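Local coordinates for protein HTH-type transcriptional regulator mcbR (Escherichia coli UMEA 3718-1, PDB 4P9F) that represses expression of McbA by binding its promoter region, which prevents colanic acid overproduction and mucoidy, and is important for biofilm formation, at residues A[93-99]-A[136-142]; A[106-110]-A[131-136]; A[120-126]-A[163-169]. All blocks are in the same frame, centred on the assembly; numbering follows the deposited sequence.

Contact 1: residues A[93-99]-A[136-142]; sequences LAVENLT and IYHRSNM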
loop_
_atom_site.group_PDB
_atom_site.type_symbol
_atom_site.label_atom_id
_atom_site.label_comp_id
_atom_site.label_asym_id
_atom_site.label_seq_id
_atom_site.Cartn_x
_atom_site.Cartn_y
_atom_site.Cartn_z
ATOM N N LEU A 93 -7.191 -5.168 -15.183
ATOM C CA LEU A 93 -8.484 -5.532 -14.631
ATOM C C LEU A 93 -9.572 -4.545 -15.034
ATOM O O LEU A 93 -10.745 -4.899 -15.119
ATOM C CB LEU A 93 -8.395 -5.594 -13.107
ATOM C CG LEU A 93 -7.524 -6.718 -12.571
ATOM C CD1 LEU A 93 -7.395 -6.610 -11.055
ATOM C CD2 LEU A 93 -8.124 -8.056 -12.994
ATOM N N ALA A 94 -9.181 -3.311 -15.316
ATOM C CA ALA A 94 -10.146 -2.279 -15.650
ATOM C C ALA A 94 -10.709 -2.471 -17.061
ATOM O O ALA A 94 -11.842 -2.071 -17.350
ATOM C CB ALA A 94 -9.520 -0.897 -15.508
ATOM N N VAL A 95 -9.923 -3.088 -17.930
ATOM C CA VAL A 95 -10.322 -3.251 -19.329
ATOM C C VAL A 95 -11.691 -3.914 -19.523
ATOM O O VAL A 95 -12.516 -3.410 -20.281
ATOM C CB VAL A 95 -9.276 -4.057 -20.106
ATOM C CG1 VAL A 95 -9.793 -4.389 -21.507
ATOM C CG2 VAL A 95 -7.977 -3.278 -20.169
ATOM N N GLU A 96 -11.945 -5.012 -18.820
ATOM C CA GLU A 96 -13.188 -5.747 -19.013
ATOM C C GLU A 96 -14.398 -5.060 -18.369
ATOM O O GLU A 96 -15.522 -5.543 -18.498
ATOM C CB GLU A 96 -13.050 -7.170 -18.471
ATOM N N ASN A 97 -14.182 -3.925 -17.706
ATOM C CA ASN A 97 -15.271 -3.234 -17.009
ATOM C C ASN A 97 -15.559 -1.835 -17.532
ATOM O O ASN A 97 -16.512 -1.193 -17.097
ATOM C CB ASN A 97 -14.971 -3.134 -15.510
ATOM C CG ASN A 97 -14.910 -4.487 -14.833
ATOM O OD1 ASN A 97 -15.609 -5.419 -15.222
ATOM N ND2 ASN A 97 -14.058 -4.606 -13.817
ATOM N N LEU A 98 -14.727 -1.349 -18.442
ATOM C CA LEU A 98 -14.892 -0.006 -18.988
ATOM C C LEU A 98 -16.134 0.076 -19.873
ATOM O O LEU A 98 -16.302 -0.734 -20.779
ATOM C CB LEU A 98 -13.645 0.401 -19.781
ATOM C CG LEU A 98 -12.433 0.727 -18.902
ATOM C CD1 LEU A 98 -11.262 1.156 -19.740
ATOM C CD2 LEU A 98 -12.819 1.830 -17.955
ATOM N N THR A 99 -17.004 1.045 -19.596
ATOM C CA THR A 99 -18.219 1.267 -20.388
ATOM C C THR A 99 -17.977 2.332 -21.456
ATOM O O THR A 99 -16.974 3.047 -21.379
ATOM C CB THR A 99 -19.397 1.705 -19.489
ATOM O OG1 THR A 99 -19.134 3.011 -18.959
ATOM C CG2 THR A 99 -19.577 0.733 -18.336
ATOM N N ILE A 136 -9.290 5.290 -14.661
ATOM C CA ILE A 136 -9.114 3.967 -15.232
ATOM C C ILE A 136 -9.090 2.922 -14.122
ATOM O O ILE A 136 -9.866 1.960 -14.143
ATOM C CB ILE A 136 -7.805 3.866 -16.055
ATOM C CG1 ILE A 136 -7.859 4.806 -17.271
ATOM C CG2 ILE A 136 -7.574 2.434 -16.518
ATOM C CD1 ILE A 136 -6.504 4.976 -17.968
ATOM N N TYR A 137 -8.204 3.134 -13.148
ATOM C CA TYR A 137 -7.939 2.133 -12.119
ATOM C C TYR A 137 -9.180 1.796 -11.316
ATOM O O TYR A 137 -9.362 0.644 -10.926
ATOM C CB TYR A 137 -6.827 2.597 -11.177
ATOM C CG TYR A 137 -5.510 2.868 -11.857
ATOM C CD1 TYR A 137 -5.231 2.356 -13.119
ATOM C CD2 TYR A 137 -4.540 3.645 -11.236
ATOM C CE1 TYR A 137 -4.023 2.606 -13.744
ATOM C CE2 TYR A 137 -3.330 3.898 -11.848
ATOM C CZ TYR A 137 -3.076 3.378 -13.107
ATOM O OH TYR A 137 -1.864 3.647 -13.720
ATOM N N HIS A 138 -10.033 2.794 -11.084
ATOM C CA HIS A 138 -11.241 2.587 -10.302
ATOM C C HIS A 138 -12.159 1.537 -10.914
ATOM O O HIS A 138 -12.882 0.859 -10.181
ATOM C CB HIS A 138 -12.014 3.906 -10.131
ATOM C CG HIS A 138 -11.471 4.795 -9.056
ATOM N ND1 HIS A 138 -11.854 6.111 -8.914
ATOM C CD2 HIS A 138 -10.602 4.546 -8.047
ATOM C CE1 HIS A 138 -11.229 6.641 -7.875
ATOM N NE2 HIS A 138 -10.463 5.713 -7.332
ATOM N N ARG A 139 -12.123 1.392 -12.239
ATOM C CA ARG A 139 -12.985 0.423 -12.940
ATOM C C ARG A 139 -12.470 -1.010 -12.805
ATOM O O ARG A 139 -13.101 -1.935 -13.290
ATOM C CB ARG A 139 -13.149 0.796 -14.422
ATOM C CG ARG A 139 -13.830 2.150 -14.650
ATOM C CD ARG A 139 -15.235 2.162 -14.068
ATOM N NE ARG A 139 -15.937 0.939 -14.443
ATOM C CZ ARG A 139 -17.238 0.736 -14.305
ATOM N NH1 ARG A 139 -18.017 1.689 -13.803
ATOM N NH2 ARG A 139 -17.763 -0.421 -14.685
ATOM N N SER A 140 -11.328 -1.188 -12.144
ATOM C CA SER A 140 -10.836 -2.529 -11.812
ATOM C C SER A 140 -11.697 -3.160 -10.719
ATOM O O SER A 140 -11.579 -4.350 -10.448
ATOM C CB SER A 140 -9.393 -2.484 -11.321
ATOM O OG SER A 140 -9.331 -1.838 -10.058
ATOM N N ASN A 141 -12.535 -2.338 -10.081
ATOM C CA ASN A 141 -13.347 -2.745 -8.935
ATOM C C ASN A 141 -12.498 -3.372 -7.821
ATOM O O ASN A 141 -12.929 -4.284 -7.115
ATOM C CB ASN A 141 -14.470 -3.688 -9.382
ATOM C CG ASN A 141 -15.468 -2.997 -10.295
ATOM O OD1 ASN A 141 -15.704 -1.794 -10.160
ATOM N ND2 ASN A 141 -16.059 -3.748 -11.225
HETATM N N MSE A 142 -11.290 -2.845 -7.667
HETATM C CA MSE A 142 -10.418 -3.200 -6.557
HETATM C C MSE A 142 -10.041 -1.959 -5.774
HETATM O O MSE A 142 -8.967 -1.409 -6.008
HETATM C CB MSE A 142 -9.142 -3.863 -7.074
HETATM C CG MSE A 142 -9.390 -4.906 -8.115
HETATM SE SE MSE A 142 -9.587 -6.609 -7.252
HETATM C CE MSE A 142 -7.681 -7.017 -7.176
#

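Contact 2: residues A[106-110]-A[131-136]; sequences LQELL and LFRLAI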
loop_
_atom_site.group_PDB
_atom_site.type_symbol
_atom_site.label_atom_id
_atom_site.label_comp_id
_atom_site.label_asym_id
_atom_site.label_seq_id
_atom_site.Cartn_x
_atom_site.Cartn_y
_atom_site.Cartn_z
ATOM N N LEU A 106 -12.949 9.432 -20.087
ATOM C CA LEU A 106 -11.491 9.354 -20.214
ATOM C C LEU A 106 -11.029 10.244 -21.367
ATOM O O LEU A 106 -10.025 10.958 -21.254
ATOM C CB LEU A 106 -11.029 7.911 -20.424
ATOM C CG LEU A 106 -11.123 6.996 -19.201
ATOM C CD1 LEU A 106 -10.768 5.560 -19.550
ATOM C CD2 LEU A 106 -10.214 7.506 -18.090
ATOM N N GLN A 107 -11.800 10.242 -22.452
ATOM C CA GLN A 107 -11.509 11.104 -23.593
ATOM C C GLN A 107 -11.553 12.587 -23.189
ATOM O O GLN A 107 -10.705 13.375 -23.614
ATOM C CB GLN A 107 -12.499 10.830 -24.726
ATOM C CG GLN A 107 -12.268 11.672 -25.976
ATOM C CD GLN A 107 -10.930 11.390 -26.635
ATOM O OE1 GLN A 107 -10.561 10.238 -26.857
ATOM N NE2 GLN A 107 -10.196 12.451 -26.959
ATOM N N GLU A 108 -12.528 12.964 -22.361
ATOM C CA GLU A 108 -12.639 14.348 -21.879
ATOM C C GLU A 108 -11.420 14.735 -21.024
ATOM O O GLU A 108 -10.854 15.817 -21.177
ATOM C CB GLU A 108 -13.935 14.553 -21.083
ATOM C CG GLU A 108 -15.209 14.289 -21.860
ATOM C CD GLU A 108 -16.465 14.554 -21.040
ATOM O OE1 GLU A 108 -16.386 15.304 -20.037
ATOM O OE2 GLU A 108 -17.537 14.028 -21.414
ATOM N N LEU A 109 -11.008 13.844 -20.132
ATOM C CA LEU A 109 -9.832 14.117 -19.306
ATOM C C LEU A 109 -8.581 14.309 -20.172
ATOM O O LEU A 109 -7.759 15.178 -19.901
ATOM C CB LEU A 109 -9.631 12.995 -18.287
ATOM C CG LEU A 109 -10.603 13.018 -17.102
ATOM C CD1 LEU A 109 -10.437 11.790 -16.244
ATOM C CD2 LEU A 109 -10.379 14.257 -16.254
ATOM N N LEU A 110 -8.470 13.534 -21.247
ATOM C CA LEU A 110 -7.335 13.641 -22.159
ATOM C C LEU A 110 -7.271 15.004 -22.841
ATOM O O LEU A 110 -6.192 15.571 -23.047
ATOM C CB LEU A 110 -7.419 12.536 -23.217
ATOM C CG LEU A 110 -6.110 11.855 -23.585
ATOM C CD1 LEU A 110 -5.387 11.476 -22.313
ATOM C CD2 LEU A 110 -6.387 10.619 -24.413
ATOM N N LEU A 131 -5.794 12.123 -12.392
ATOM C CA LEU A 131 -7.234 11.908 -12.494
ATOM C C LEU A 131 -7.560 10.912 -13.604
ATOM O O LEU A 131 -8.458 10.083 -13.480
ATOM C CB LEU A 131 -7.933 13.239 -12.765
ATOM C CG LEU A 131 -8.091 14.187 -11.576
ATOM C CD1 LEU A 131 -8.818 15.449 -12.005
ATOM C CD2 LEU A 131 -8.796 13.513 -10.404
ATOM N N PHE A 132 -6.824 11.015 -14.701
ATOM C CA PHE A 132 -6.997 10.130 -15.842
ATOM C C PHE A 132 -6.685 8.683 -15.447
ATOM O O PHE A 132 -7.497 7.777 -15.654
ATOM C CB PHE A 132 -6.097 10.599 -16.993
ATOM C CG PHE A 132 -6.125 9.710 -18.218
ATOM C CD1 PHE A 132 -7.158 9.809 -19.145
ATOM C CD2 PHE A 132 -5.103 8.801 -18.452
ATOM C CE1 PHE A 132 -7.187 9.001 -20.278
ATOM C CE2 PHE A 132 -5.113 7.987 -19.594
ATOM C CZ PHE A 132 -6.160 8.086 -20.505
ATOM N N ARG A 133 -5.513 8.460 -14.864
ATOM C CA ARG A 133 -5.142 7.091 -14.531
ATOM C C ARG A 133 -6.035 6.524 -13.421
ATOM O O ARG A 133 -6.430 5.363 -13.463
ATOM C CB ARG A 133 -3.672 6.991 -14.109
ATOM C CG ARG A 133 -2.680 6.882 -15.284
ATOM C CD ARG A 133 -1.276 6.562 -14.752
ATOM N NE ARG A 133 -0.270 7.563 -15.054
ATOM C CZ ARG A 133 0.977 7.496 -14.606
ATOM N NH1 ARG A 133 1.342 6.476 -13.843
ATOM N NH2 ARG A 133 1.855 8.443 -14.915
ATOM N N LEU A 134 -6.387 7.358 -12.451
ATOM C CA LEU A 134 -7.224 6.896 -11.353
ATOM C C LEU A 134 -8.628 6.531 -11.827
ATOM O O LEU A 134 -9.206 5.564 -11.348
ATOM C CB LEU A 134 -7.297 7.955 -10.260
ATOM C CG LEU A 134 -7.709 7.438 -8.885
ATOM C CD1 LEU A 134 -6.838 6.276 -8.475
ATOM C CD2 LEU A 134 -7.633 8.553 -7.868
ATOM N N ALA A 135 -9.158 7.292 -12.783
ATOM C CA ALA A 135 -10.446 6.984 -13.375
ATOM C C ALA A 135 -10.408 5.606 -14.025
ATOM O O ALA A 135 -11.379 4.845 -13.960
ATOM C CB ALA A 135 -10.844 8.050 -14.404
ATOM N N ILE A 136 -9.290 5.290 -14.661
ATOM C CA ILE A 136 -9.114 3.967 -15.232
ATOM C C ILE A 136 -9.090 2.922 -14.122
ATOM O O ILE A 136 -9.866 1.960 -14.143
ATOM C CB ILE A 136 -7.805 3.866 -16.055
ATOM C CG1 ILE A 136 -7.859 4.806 -17.271
ATOM C CG2 ILE A 136 -7.574 2.434 -16.518
ATOM C CD1 ILE A 136 -6.504 4.976 -17.968
#

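Contact 3: residues A[120-126]-A[163-169]; sequences GDMEQII and LYEAINP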
loop_
_atom_site.group_PDB
_atom_site.type_symbol
_atom_site.label_atom_id
_atom_site.label_comp_id
_atom_site.label_asym_id
_atom_site.label_seq_id
_atom_site.Cartn_x
_atom_site.Cartn_y
_atom_site.Cartn_z
ATOM N N GLY A 120 0.527 25.577 -20.612
ATOM C CA GLY A 120 1.746 25.578 -19.820
ATOM C C GLY A 120 1.480 25.485 -18.323
ATOM O O GLY A 120 2.288 25.942 -17.507
ATOM N N ASP A 121 0.339 24.905 -17.963
ATOM C CA ASP A 121 -0.055 24.760 -16.564
ATOM C C ASP A 121 0.463 23.447 -15.963
ATOM O O ASP A 121 -0.162 22.392 -16.099
ATOM C CB ASP A 121 -1.578 24.841 -16.445
ATOM C CG ASP A 121 -2.042 25.058 -15.024
ATOM O OD1 ASP A 121 -1.286 24.732 -14.082
ATOM O OD2 ASP A 121 -3.165 25.572 -14.850
HETATM N N MSE A 122 1.604 23.513 -15.289
HETATM C CA MSE A 122 2.271 22.289 -14.880
HETATM C C MSE A 122 1.448 21.547 -13.841
HETATM O O MSE A 122 1.374 20.325 -13.874
HETATM C CB MSE A 122 3.669 22.570 -14.336
HETATM C CG MSE A 122 4.357 21.301 -13.798
HETATM SE SE MSE A 122 4.710 19.985 -15.187
HETATM C CE MSE A 122 6.280 20.822 -15.956
ATOM N N GLU A 123 0.824 22.279 -12.924
ATOM C CA GLU A 123 0.037 21.633 -11.874
ATOM C C GLU A 123 -1.155 20.854 -12.449
ATOM O O GLU A 123 -1.431 19.728 -12.039
ATOM C CB GLU A 123 -0.436 22.660 -10.851
ATOM C CG GLU A 123 -1.231 22.021 -9.735
ATOM C CD GLU A 123 -1.753 23.044 -8.742
ATOM O OE1 GLU A 123 -1.429 24.238 -8.904
ATOM O OE2 GLU A 123 -2.499 22.657 -7.818
ATOM N N GLN A 124 -1.828 21.458 -13.419
ATOM C CA GLN A 124 -2.958 20.841 -14.096
ATOM C C GLN A 124 -2.535 19.634 -14.928
ATOM O O GLN A 124 -3.247 18.638 -14.980
ATOM C CB GLN A 124 -3.651 21.882 -14.974
ATOM C CG GLN A 124 -4.814 22.549 -14.282
ATOM C CD GLN A 124 -5.939 21.569 -13.977
ATOM O OE1 GLN A 124 -5.990 20.960 -12.895
ATOM N NE2 GLN A 124 -6.857 21.419 -14.932
ATOM N N ILE A 125 -1.369 19.712 -15.558
ATOM C CA ILE A 125 -0.799 18.560 -16.256
ATOM C C ILE A 125 -0.618 17.379 -15.293
ATOM O O ILE A 125 -0.998 16.234 -15.567
ATOM C CB ILE A 125 0.574 18.892 -16.878
ATOM C CG1 ILE A 125 0.429 19.917 -18.007
ATOM C CG2 ILE A 125 1.275 17.607 -17.369
ATOM C CD1 ILE A 125 1.743 20.336 -18.593
ATOM N N ILE A 126 -0.009 17.671 -14.157
ATOM C CA ILE A 126 0.218 16.640 -13.166
ATOM C C ILE A 126 -1.112 16.103 -12.639
ATOM O O ILE A 126 -1.327 14.891 -12.596
ATOM C CB ILE A 126 1.078 17.185 -12.023
ATOM C CG1 ILE A 126 2.479 17.506 -12.565
ATOM C CG2 ILE A 126 1.172 16.177 -10.899
ATOM C CD1 ILE A 126 3.400 18.185 -11.566
ATOM N N LEU A 163 9.594 19.283 -10.917
ATOM C CA LEU A 163 8.922 19.614 -12.176
ATOM C C LEU A 163 8.549 21.091 -12.320
ATOM O O LEU A 163 8.657 21.665 -13.412
ATOM C CB LEU A 163 7.657 18.764 -12.335
ATOM C CG LEU A 163 7.890 17.250 -12.374
ATOM C CD1 LEU A 163 6.573 16.478 -12.469
ATOM C CD2 LEU A 163 8.815 16.901 -13.531
ATOM N N TYR A 164 8.121 21.708 -11.224
ATOM C CA TYR A 164 7.653 23.077 -11.293
ATOM C C TYR A 164 8.794 24.038 -11.570
ATOM O O TYR A 164 8.632 25.001 -12.313
ATOM C CB TYR A 164 6.937 23.460 -9.993
ATOM C CG TYR A 164 5.651 22.694 -9.785
ATOM C CD1 TYR A 164 4.477 23.107 -10.398
ATOM C CD2 TYR A 164 5.613 21.553 -8.988
ATOM C CE1 TYR A 164 3.309 22.423 -10.229
ATOM C CE2 TYR A 164 4.431 20.847 -8.805
ATOM C CZ TYR A 164 3.280 21.292 -9.434
ATOM O OH TYR A 164 2.086 20.630 -9.274
ATOM N N GLU A 165 9.967 23.717 -11.046
ATOM C CA GLU A 165 11.095 24.631 -11.110
ATOM C C GLU A 165 11.897 24.454 -12.388
ATOM O O GLU A 165 12.368 25.430 -12.977
ATOM C CB GLU A 165 12.004 24.438 -9.892
ATOM N N ALA A 166 12.019 23.216 -12.852
ATOM C CA ALA A 166 13.003 22.937 -13.884
ATOM C C ALA A 166 12.453 22.500 -15.236
ATOM O O ALA A 166 13.141 22.630 -16.246
ATOM C CB ALA A 166 13.955 21.861 -13.376
ATOM N N ILE A 167 11.227 22.003 -15.275
ATOM C CA ILE A 167 10.717 21.431 -16.520
ATOM C C ILE A 167 9.820 22.392 -17.279
ATOM O O ILE A 167 8.839 22.903 -16.732
ATOM C CB ILE A 167 9.957 20.122 -16.268
ATOM C CG1 ILE A 167 10.864 19.123 -15.555
ATOM C CG2 ILE A 167 9.424 19.551 -17.576
ATOM C CD1 ILE A 167 12.153 18.835 -16.276
ATOM N N ASN A 168 10.174 22.651 -18.532
ATOM C CA ASN A 168 9.334 23.446 -19.413
ATOM C C ASN A 168 8.220 22.583 -20.008
ATOM O O ASN A 168 8.494 21.637 -20.744
ATOM C CB ASN A 168 10.189 24.074 -20.521
ATOM C CG ASN A 168 9.369 24.854 -21.532
ATOM O OD1 ASN A 168 8.269 25.323 -21.240
ATOM N ND2 ASN A 168 9.922 25.022 -22.729
ATOM N N PRO A 169 6.957 22.908 -19.679
ATOM C CA PRO A 169 5.794 22.133 -20.125
ATOM C C PRO A 169 5.696 22.012 -21.642
ATOM O O PRO A 169 5.021 21.108 -22.124
ATOM C CB PRO A 169 4.610 22.933 -19.577
ATOM C CG PRO A 169 5.159 23.671 -18.412
ATOM C CD PRO A 169 6.565 24.025 -18.802
#

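Contact 1: residues A[93-99]-A[136-142]
Asn97 and Arg139 exchange two bonds, each giving a side-chain N-H to the other's backbone oxygen. Asn97 ND2 reaches Arg139 O at 2.9 Å, with the oxygen close to the amide plane of Asn97. The return bond, from Arg139 NH2 to Asn97 O at 2.8 Å, is weak because its angle is only 125°. The arginine chain bends at chi2 and chi3 (-61° and -46°), which brings the guanidinium beside Asn97 O, with Thr99 CG2 over one of its faces. Its NE makes a salt bridge to Asp102. Leu98 CD2 packs on the aliphatic part of this arginine, 3.5 Å from Arg139 CG. With an alanine at Asn97, Arg139 O would probably lose this donor and the 138-141 turn would be less firmly fixed. Ala94 fits closely, its CB 3.2 Å from Ile136 O. Beside it, Leu93 CB rests on Ser140 CB, and Leu93 CD1 meets the selenomethionine methyl CE of Met142 at 3.9 Å. Ser140 OG bonds to Tyr137 O and also accepts from Met142 N, forming an ST turn. The C-terminal regions of helices 73-95 and 122-138, with type I turns at Val95-Leu98 and His138-Asn141, thus meet in the all-helical FCD domain of this GntR-family regulator.

Contact 2: residues A[106-110]-A[131-136]
Phe132 and Leu110 meet ring to methyl. Leu110 CD1 sits over one face of the Phe132 ring, 4.0 Å from the centroid and 23° off the normal, a CH-pi contact displaced toward the CE1 side. At the ring edge, in its plane, lies the backbone oxygen of Leu106, with Leu106 O 3.6 Å from Phe132 CE1. That oxygen also takes the helical bond from Leu110 N. Leu109 CB comes near the same edge, beside CD1. The phenyl group gets there because its CG stands anti to the backbone N (chi1 177°), which carries the ring across to helix 100-119.

Leu106 fills the next place along. Its CD2 branch packs against Ala135 CB at 3.8 Å and Ile136 CG1 at 3.7 Å. CD1 also touches Ile136 CG1, and the two side chains cross nearly at a right angle. Leu109 CD1 lies against the backbone, 3.8 Å from Phe132 CA and from Leu131 O. The other branch, Leu109 CD2, looks to Leu131 CB at a looser 4.4 Å.

The two segments belong to an antiparallel helix pair of the FCD domain, a helical bundle. Helices 100-119 and 122-138 follow each other in the chain as a hairpin. Their local axes run at 169° and approach to 9.7 Å, with Leu109 and Phe132 level with each other.

A second shell covers Leu106, Leu110 and Ile136. Helix 177-187 packs on the same layer: Leu183 touches Leu106, Tyr179 touches Leu110, and Leu186 touches Ile136. Ile136 also meets Val91 of helix 73-95, so that a third and a fourth helix close over the apolar residues of the hairpin.

Contact 3: residues A[120-126]-A[163-169]
The Tyr164 ring lies against the first turn of helix 122-138. Met122 CG comes to the ring obliquely, 4.2 Å from the centroid and 29° off the normal, an off-centre CH-pi contact. Glu123 CB sits at the ring edge, in plane, 3.6 Å from Tyr164 OH. The Glu123 carboxylate is turned 78° from the ring. Ile126 CD1 comes to the ring obliquely, 3.8 Å from Tyr164 CZ, and also meets Leu163 CD1 at 3.7 Å. The Tyr164 hydroxyl itself bonds to the backbone oxygen of Ile20.

Met122, a selenomethionine here, carries most of the rest. With CG anti to the backbone N (chi1 176°) and bends at chi2 and chi3, its methyl CE turns into the curve of the chain after helix 161-166. There Met122 CE lies 3.4 Å from Ile167 O and 3.8 Å from Ile167 CB. It also touches Pro169 CG. The Ile125 side chain crosses that of Pro169 at about a right angle, with Ile125 CD1 4.0 Å from Pro169 CB. Gly120, at positive phi, ends helix 100-119 in a Schellman motif. Asp121 then N-caps helix 122-138 through a weak bond from Gln124 N. This is the turn of an antiparallel helix hairpin, packed against the end of helix 161-166 in the FCD domain.

Helix 122-138 carries one side of all three contacts. Contact 3 uses its start, contact 2 its C-terminal half and contact 1 its end. Contacts 1 and 2 share Ile136, which touches both helix 73-95 and helix 100-119; their centres are 12 Å apart. Contact 3 lies at the other end of the helix. Its centre is 18 Å from that of contact 2 and 29 Å from that of contact 1, on the opposite side of the chain's centre from contact 1. The nearest atoms of contacts 2 and 3 are about 5 Å apart. All three belong to the FCD domain, whereas the helix-turn-helix that binds DNA, residues 31-50, belongs to the gntR-family region.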